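Cytochrome c (Pseudomonas aeruginosa, PDB 6RTE) acts as the dehydrogenase NirN of heme d1 biosynthesis, oxidising dihydro-heme d1 with an eight-bladed beta-propeller joined to a domain that carries heme c. Local coordinates at residues A[192-197]-A[225-230]; A[202-207]-A[250-255]; A[423-428]-A[440-445]. All blocks are in the same frame, centred on the assembly; numbering follows the deposited sequence.

Contact 1 (A[192-197]-A[225-230]); sequences LVYFAS and LAVSDD
Val-227 and Leu-225 each fill a hollow on the strand 192-197 that faces them. CG2 of Val-227 makes a CH-pi contact over one face of the Tyr-194 ring, 4.1 Å from its centroid and displaced toward CD1; the two side chains cross at about a right angle. CG of Tyr-194 lies anti to its own carbonyl carbon (chi1 -58°), which leans the ring away from Ala-196 and beneath the valine, while the phenol OH bonds to the carbonyl of Ala-249. The two methyls of Leu-225 take separate places nearer Ala-196. Its CD1 rests 4.0 Å from CB of Tyr-194, and its CD2 drops into the dip left by the small Ala-196, 3.8 Å from that residue's CB and also near the carbonyl oxygen of Phe-195. No hydrogen bond joins the segments. The strands run nearly antiparallel, at 164°, but their axes stay 8.0 Å apart, too far for backbone pairing, and all the touching residues are buried. This is the face-to-face, apolar packing of adjacent blades in a beta-propeller: the innermost strand of one blade, 221-227, laid along strand 192-197 of the blade before it.

Contact 2 (A[202-207]-A[250-255]); sequences VTLYDL and RDLSLV
Leu-252, in the left-handed helical conformation (phi 58°), touches the main chain of strand 201-206 more closely than its side chains. Its CD1 methyl comes 3.5 Å from the carbonyl oxygen of Val-202 and 3.6 Å from the backbone N of Leu-204, so it presses on the flat of the strand between two side chains on the same side. Those two form the walls of its seat. CB of Leu-204 lies 3.7 Å from CD1 of Leu-252, and CG1 of Val-202 is 4.0 Å from the same methyl while also approaching CD2, so this one methyl of the valine sits at the fork of the leucine, close to both of its branches.

Leu-204 reaches across in return. Its CG stands anti to its backbone N (chi1 172°), and the CD2 branch carries on to Arg-250, meeting that residue's carbonyl oxygen at 3.6 Å. The two leucines thus lie against each other, one touching backbone at 202-204, the other at 250. No hydrogen bond crosses the contact.

The loop bearing Leu-252 is braced internally. Asp-251 makes an Asx turn, its OD1 accepting from the backbone N of Ser-253 at 3.0 Å and from OG of Ser-253 at 2.7 Å. Both donors arrive from the same face of the carboxylate, the N-H from well above its plane, which helps fix the turn of chain on both sides of Leu-252.

Around the contact, Leu-252 also packs on Val-216 of strand 211-217 and on Leu-247 of strand 243-248, while Leu-204 continues to Leu-192 and Tyr-194 of strand 192-197. The carbonyl of Asp-251 accepts from Gln-127, just beyond helix 120-126, so the loop between strands 243-248 and 254-259 bridges its own blade, the preceding blade and the segment leading in from the helices.

Contact 3 (A[423-428]-A[440-445]); sequences KHDEIL and RLRPSP
Ile-427 and Leu-441 form an antiparallel hydrogen-bonded pair, N of Ile-427 giving to O of Leu-441 at 2.7 Å and N of Leu-441 to O of Ile-427 at 2.9 Å, followed by the non-hydrogen-bonded pair Leu-428 and Arg-440. Beyond the paired residues both segments continue as loops, joined by charged side chains. Arg-442, its CG anti to the backbone N (chi1 -165°) and its chain extended from CG to NE, brings the edge of its guanidinium to Asp-425, whose OD2 takes two weak, bent bonds, 3.1 Å from both NE and NH2; Gly-446 N also gives to this oxygen. OD1 of Asp-425 binds NZ of Lys-423 at 2.9 Å with its syn lone pair. That ammonium lies over the centre of one face of the Arg-442 guanidinium; CB of Pro-445 lies over the opposite face, offset toward the rim. Asp-425, shared by both cations, probably offsets their repulsion. OE2 of Glu-426 forms a salt bridge with NE of Arg-440, lying in the guanidinium plane with the carboxylate turned perpendicular to it, though the modelled separation is doubtfully short. Ile-427 and Leu-441 turn to Leu-463 of the next blade. Such a hairpin forms the outer two strands of a four-stranded propeller blade, here finished by a salt-bridge network.

In the fold
All three contacts lie in the heme d1-type beta-propeller. Contacts 1 and 2 touch, their centres 8 Å apart: strands 192-197 and 201-206 follow each other and pair in one sheet, and both segments opposite belong to the next sheet, strand 221-227 and the loop leading into 254-259. Along the chain these two contacts interleave, so together they fasten one pair of successive blades, contact 1 being nearer the centre of the chain. Contact 3 comes later, within a single blade on the opposite side of the chain's centre, about 31 Å and 37 Å from the centres of contacts 1 and 2. The first two contacts thus join successive blades through apolar packing, while the third joins neighbouring strands of one blade by backbone pairing and charged side chains.

Contact 1 (A[192-197]-A[225-230])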
# COMPACT_ATOMS: atom_id res chain seq x y z
N LEU A 192 16.32 -6.53 3.13
CA LEU A 192 15.10 -7.05 3.73
C LEU A 192 13.87 -6.32 3.19
O LEU A 192 13.92 -5.12 2.89
CB LEU A 192 15.15 -6.91 5.25
CG LEU A 192 16.37 -7.52 5.96
CD1 LEU A 192 16.37 -7.12 7.43
CD2 LEU A 192 16.42 -9.04 5.81
N VAL A 193 12.77 -7.05 3.08
CA VAL A 193 11.51 -6.48 2.59
C VAL A 193 10.39 -6.86 3.55
O VAL A 193 10.35 -7.98 4.08
CB VAL A 193 11.21 -6.91 1.14
CG1 VAL A 193 11.23 -8.39 0.98
CG2 VAL A 193 9.88 -6.33 0.65
N TYR A 194 9.52 -5.89 3.82
CA TYR A 194 8.47 -5.99 4.83
C TYR A 194 7.12 -5.83 4.15
O TYR A 194 6.90 -4.86 3.43
CB TYR A 194 8.66 -4.90 5.91
CG TYR A 194 9.99 -4.95 6.62
CD1 TYR A 194 11.15 -4.46 6.01
CD2 TYR A 194 10.10 -5.51 7.88
CE1 TYR A 194 12.38 -4.52 6.66
CE2 TYR A 194 11.33 -5.57 8.54
CZ TYR A 194 12.46 -5.09 7.93
OH TYR A 194 13.68 -5.16 8.59
N PHE A 195 6.24 -6.81 4.36
CA PHE A 195 4.91 -6.83 3.78
C PHE A 195 3.87 -6.67 4.89
O PHE A 195 4.03 -7.21 5.98
CB PHE A 195 4.64 -8.15 3.04
CG PHE A 195 5.61 -8.45 1.93
CD1 PHE A 195 5.38 -7.97 0.64
CD2 PHE A 195 6.73 -9.24 2.16
CE1 PHE A 195 6.27 -8.27 -0.40
CE2 PHE A 195 7.62 -9.55 1.12
CZ PHE A 195 7.39 -9.07 -0.16
N ALA A 196 2.79 -5.97 4.58
CA ALA A 196 1.63 -5.91 5.47
C ALA A 196 0.43 -6.47 4.72
O ALA A 196 0.27 -6.23 3.52
CB ALA A 196 1.35 -4.48 5.93
N SER A 197 -0.40 -7.24 5.42
CA SER A 197 -1.59 -7.80 4.81
C SER A 197 -2.83 -7.14 5.40
O SER A 197 -2.81 -6.56 6.49
CB SER A 197 -1.66 -9.33 5.00
OG SER A 197 -2.22 -9.69 6.25
N LEU A 225 2.52 -0.14 6.61
CA LEU A 225 3.61 -0.07 7.56
C LEU A 225 4.73 0.77 6.98
O LEU A 225 4.74 1.11 5.80
CB LEU A 225 4.12 -1.47 7.96
CG LEU A 225 4.65 -2.41 6.89
CD1 LEU A 225 6.00 -1.98 6.34
CD2 LEU A 225 4.74 -3.81 7.50
N ALA A 226 5.67 1.12 7.85
CA ALA A 226 6.81 1.95 7.50
C ALA A 226 8.01 1.43 8.27
O ALA A 226 7.86 0.86 9.36
CB ALA A 226 6.54 3.44 7.80
N VAL A 227 9.18 1.58 7.68
CA VAL A 227 10.45 1.15 8.27
C VAL A 227 11.28 2.39 8.54
O VAL A 227 11.39 3.28 7.68
CB VAL A 227 11.19 0.17 7.34
CG1 VAL A 227 12.52 -0.34 7.98
CG2 VAL A 227 10.26 -1.01 6.99
N SER A 228 11.86 2.46 9.73
CA SER A 228 12.68 3.63 10.08
C SER A 228 13.91 3.67 9.21
O SER A 228 14.39 2.63 8.72
CB SER A 228 13.05 3.61 11.57
OG SER A 228 13.79 2.45 11.95
N ASP A 229 14.43 4.88 8.97
CA ASP A 229 15.52 5.03 8.01
C ASP A 229 16.84 4.48 8.53
O ASP A 229 17.78 4.29 7.74
CB ASP A 229 15.69 6.50 7.59
CG ASP A 229 16.46 7.33 8.60
OD1 ASP A 229 15.87 7.76 9.61
OD2 ASP A 229 17.67 7.57 8.37
N ASP A 230 16.95 4.24 9.83
CA ASP A 230 18.11 3.54 10.38
C ASP A 230 17.92 2.03 10.42
O ASP A 230 18.82 1.32 10.89
CB ASP A 230 18.42 4.06 11.79
CG ASP A 230 17.28 3.86 12.79
OD1 ASP A 230 16.28 3.20 12.44
OD2 ASP A 230 17.39 4.38 13.93

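Contact 2 (A[202-207]-A[250-255])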
# COMPACT_ATOMS: atom_id res chain seq x y z
N VAL A 202 2.21 -9.21 9.30
CA VAL A 202 3.43 -8.58 8.81
C VAL A 202 4.44 -9.69 8.53
O VAL A 202 4.64 -10.57 9.38
CB VAL A 202 4.00 -7.57 9.82
CG1 VAL A 202 5.27 -6.93 9.28
CG2 VAL A 202 2.96 -6.51 10.17
N THR A 203 5.08 -9.63 7.36
CA THR A 203 6.04 -10.64 6.92
C THR A 203 7.38 -9.97 6.65
O THR A 203 7.45 -8.96 5.95
CB THR A 203 5.54 -11.36 5.65
OG1 THR A 203 4.24 -11.92 5.89
CG2 THR A 203 6.50 -12.49 5.22
N LEU A 204 8.45 -10.55 7.20
CA LEU A 204 9.82 -10.13 6.93
C LEU A 204 10.48 -11.17 6.03
O LEU A 204 10.52 -12.35 6.38
CB LEU A 204 10.60 -9.96 8.23
CG LEU A 204 12.11 -9.71 8.13
CD1 LEU A 204 12.42 -8.52 7.23
CD2 LEU A 204 12.68 -9.51 9.53
N TYR A 205 11.01 -10.72 4.89
CA TYR A 205 11.59 -11.60 3.89
C TYR A 205 13.02 -11.16 3.61
O TYR A 205 13.27 -9.97 3.39
CB TYR A 205 10.77 -11.56 2.60
CG TYR A 205 11.17 -12.58 1.55
CD1 TYR A 205 10.68 -13.87 1.60
CD2 TYR A 205 12.01 -12.23 0.51
CE1 TYR A 205 11.03 -14.80 0.64
CE2 TYR A 205 12.37 -13.16 -0.46
CZ TYR A 205 11.87 -14.44 -0.39
OH TYR A 205 12.20 -15.36 -1.33
N ASP A 206 13.95 -12.12 3.62
CA ASP A 206 15.36 -11.87 3.39
C ASP A 206 15.66 -12.12 1.91
O ASP A 206 15.68 -13.28 1.47
CB ASP A 206 16.21 -12.77 4.28
CG ASP A 206 17.71 -12.60 4.03
OD1 ASP A 206 18.11 -11.73 3.24
OD2 ASP A 206 18.48 -13.37 4.65
N LEU A 207 15.87 -11.05 1.15
CA LEU A 207 16.10 -11.21 -0.28
C LEU A 207 17.39 -11.95 -0.57
O LEU A 207 17.47 -12.69 -1.57
CB LEU A 207 16.11 -9.84 -0.97
CG LEU A 207 14.76 -9.12 -1.08
CD1 LEU A 207 14.96 -7.65 -1.44
CD2 LEU A 207 13.87 -9.82 -2.10
N ARG A 250 14.31 -6.46 13.01
CA ARG A 250 15.17 -7.61 12.79
C ARG A 250 14.46 -8.94 12.96
O ARG A 250 14.89 -9.94 12.39
CB ARG A 250 16.37 -7.55 13.73
CG ARG A 250 17.25 -6.32 13.50
CD ARG A 250 18.06 -6.47 12.23
NE ARG A 250 19.23 -7.29 12.44
CZ ARG A 250 20.40 -6.82 12.88
NH1 ARG A 250 20.55 -5.53 13.14
NH2 ARG A 250 21.42 -7.65 13.05
N ASP A 251 13.38 -8.99 13.77
CA ASP A 251 12.72 -10.26 14.04
C ASP A 251 11.20 -10.12 14.19
O ASP A 251 10.55 -11.12 14.51
CB ASP A 251 13.30 -10.93 15.30
CG ASP A 251 13.23 -10.05 16.55
OD1 ASP A 251 12.55 -8.99 16.53
OD2 ASP A 251 13.89 -10.41 17.57
N LEU A 252 10.65 -8.93 13.95
CA LEU A 252 9.22 -8.61 14.10
C LEU A 252 8.69 -8.87 15.50
O LEU A 252 7.49 -9.09 15.69
CB LEU A 252 8.37 -9.35 13.05
CG LEU A 252 8.73 -9.01 11.60
CD1 LEU A 252 7.74 -9.72 10.64
CD2 LEU A 252 8.74 -7.52 11.36
N SER A 253 9.56 -8.82 16.51
CA SER A 253 9.12 -8.92 17.90
C SER A 253 8.43 -7.62 18.32
O SER A 253 8.69 -6.54 17.77
CB SER A 253 10.31 -9.24 18.82
OG SER A 253 11.30 -8.21 18.81
N LEU A 254 7.51 -7.74 19.26
CA LEU A 254 6.73 -6.58 19.69
C LEU A 254 7.55 -5.68 20.60
O LEU A 254 8.12 -6.13 21.60
CB LEU A 254 5.47 -7.02 20.43
CG LEU A 254 4.64 -5.85 20.99
CD1 LEU A 254 4.20 -4.91 19.88
CD2 LEU A 254 3.43 -6.39 21.75
N VAL A 255 7.60 -4.39 20.27
CA VAL A 255 8.17 -3.39 21.15
C VAL A 255 7.09 -2.69 21.97
O VAL A 255 7.19 -2.61 23.19
CB VAL A 255 9.01 -2.39 20.33
CG1 VAL A 255 9.65 -1.35 21.25
CG2 VAL A 255 10.08 -3.14 19.52

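Contact 3 (A[423-428]-A[440-445])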
# COMPACT_ATOMS: atom_id res chain seq x y z
N LYS A 423 -12.55 4.24 -19.26
CA LYS A 423 -11.46 3.92 -20.18
C LYS A 423 -10.18 3.83 -19.35
O LYS A 423 -9.83 4.79 -18.66
CB LYS A 423 -11.36 4.99 -21.27
CG LYS A 423 -10.00 5.16 -21.95
CD LYS A 423 -9.75 4.10 -23.01
CE LYS A 423 -8.75 4.61 -24.04
NZ LYS A 423 -8.24 3.53 -24.92
N HIS A 424 -9.50 2.69 -19.40
CA HIS A 424 -8.45 2.43 -18.42
C HIS A 424 -7.41 1.42 -18.87
O HIS A 424 -6.95 0.60 -18.06
CB HIS A 424 -9.10 1.95 -17.11
CG HIS A 424 -10.04 0.79 -17.30
ND1 HIS A 424 -9.60 -0.48 -17.58
CD2 HIS A 424 -11.39 0.73 -17.28
CE1 HIS A 424 -10.64 -1.29 -17.70
NE2 HIS A 424 -11.74 -0.57 -17.53
N ASP A 425 -7.00 1.47 -20.14
CA ASP A 425 -6.00 0.55 -20.67
C ASP A 425 -4.76 1.27 -21.18
O ASP A 425 -3.95 0.68 -21.89
CB ASP A 425 -6.60 -0.32 -21.77
CG ASP A 425 -7.34 0.49 -22.83
OD1 ASP A 425 -7.11 1.71 -22.95
OD2 ASP A 425 -8.17 -0.10 -23.56
N GLU A 426 -4.59 2.54 -20.81
CA GLU A 426 -3.54 3.38 -21.38
C GLU A 426 -2.73 4.00 -20.26
O GLU A 426 -3.28 4.51 -19.28
CB GLU A 426 -4.16 4.48 -22.25
CG GLU A 426 -3.40 4.76 -23.53
CD GLU A 426 -4.27 5.40 -24.60
OE1 GLU A 426 -4.98 4.65 -25.31
OE2 GLU A 426 -4.27 6.64 -24.71
N ILE A 427 -1.40 3.95 -20.41
CA ILE A 427 -0.46 4.65 -19.55
C ILE A 427 -0.02 5.91 -20.27
O ILE A 427 0.39 5.85 -21.44
CB ILE A 427 0.74 3.76 -19.20
CG1 ILE A 427 0.29 2.50 -18.46
CG2 ILE A 427 1.77 4.54 -18.38
CD1 ILE A 427 -0.46 2.77 -17.16
N LEU A 428 -0.11 7.05 -19.60
CA LEU A 428 0.18 8.34 -20.21
C LEU A 428 1.58 8.80 -19.81
O LEU A 428 1.95 8.71 -18.64
CB LEU A 428 -0.85 9.39 -19.77
CG LEU A 428 -2.30 8.96 -19.92
CD1 LEU A 428 -3.23 10.01 -19.32
CD2 LEU A 428 -2.62 8.72 -21.39
N ARG A 440 1.62 7.63 -25.37
CA ARG A 440 0.65 6.75 -24.73
C ARG A 440 1.07 5.30 -24.94
O ARG A 440 1.60 4.95 -26.00
CB ARG A 440 -0.76 6.98 -25.27
CG ARG A 440 -1.23 8.43 -25.19
CD ARG A 440 -2.53 8.64 -25.98
NE ARG A 440 -3.63 9.07 -25.12
CZ ARG A 440 -4.09 10.32 -25.04
NH1 ARG A 440 -5.10 10.59 -24.22
NH2 ARG A 440 -3.56 11.29 -25.78
N LEU A 441 0.83 4.46 -23.93
CA LEU A 441 1.18 3.05 -23.97
C LEU A 441 -0.05 2.22 -23.62
O LEU A 441 -0.70 2.48 -22.60
CB LEU A 441 2.33 2.73 -22.99
CG LEU A 441 3.72 3.30 -23.30
CD1 LEU A 441 4.71 2.86 -22.24
CD2 LEU A 441 4.20 2.87 -24.67
N ARG A 442 -0.36 1.23 -24.45
CA ARG A 442 -1.57 0.42 -24.31
C ARG A 442 -1.19 -1.06 -24.35
O ARG A 442 -1.41 -1.74 -25.37
CB ARG A 442 -2.59 0.76 -25.40
CG ARG A 442 -3.99 0.24 -25.14
CD ARG A 442 -4.97 0.75 -26.20
NE ARG A 442 -6.32 0.24 -26.00
CZ ARG A 442 -7.31 0.39 -26.88
NH1 ARG A 442 -7.10 1.03 -28.02
NH2 ARG A 442 -8.51 -0.12 -26.62
N PRO A 443 -0.64 -1.59 -23.26
CA PRO A 443 -0.07 -2.95 -23.32
C PRO A 443 -1.09 -4.03 -23.66
O PRO A 443 -0.79 -4.93 -24.45
CB PRO A 443 0.52 -3.14 -21.92
CG PRO A 443 -0.23 -2.20 -21.05
CD PRO A 443 -0.54 -1.01 -21.91
N SER A 444 -2.29 -3.95 -23.09
CA SER A 444 -3.34 -4.95 -23.33
C SER A 444 -4.64 -4.20 -23.60
O SER A 444 -5.41 -3.92 -22.67
CB SER A 444 -3.49 -5.89 -22.14
OG SER A 444 -2.42 -6.82 -22.10
N PRO A 445 -4.92 -3.87 -24.87
CA PRO A 445 -6.15 -3.12 -25.18
C PRO A 445 -7.39 -3.74 -24.56
O PRO A 445 -7.69 -4.91 -24.78
CB PRO A 445 -6.20 -3.16 -26.72
CG PRO A 445 -4.76 -3.26 -27.13
CD PRO A 445 -4.11 -4.12 -26.08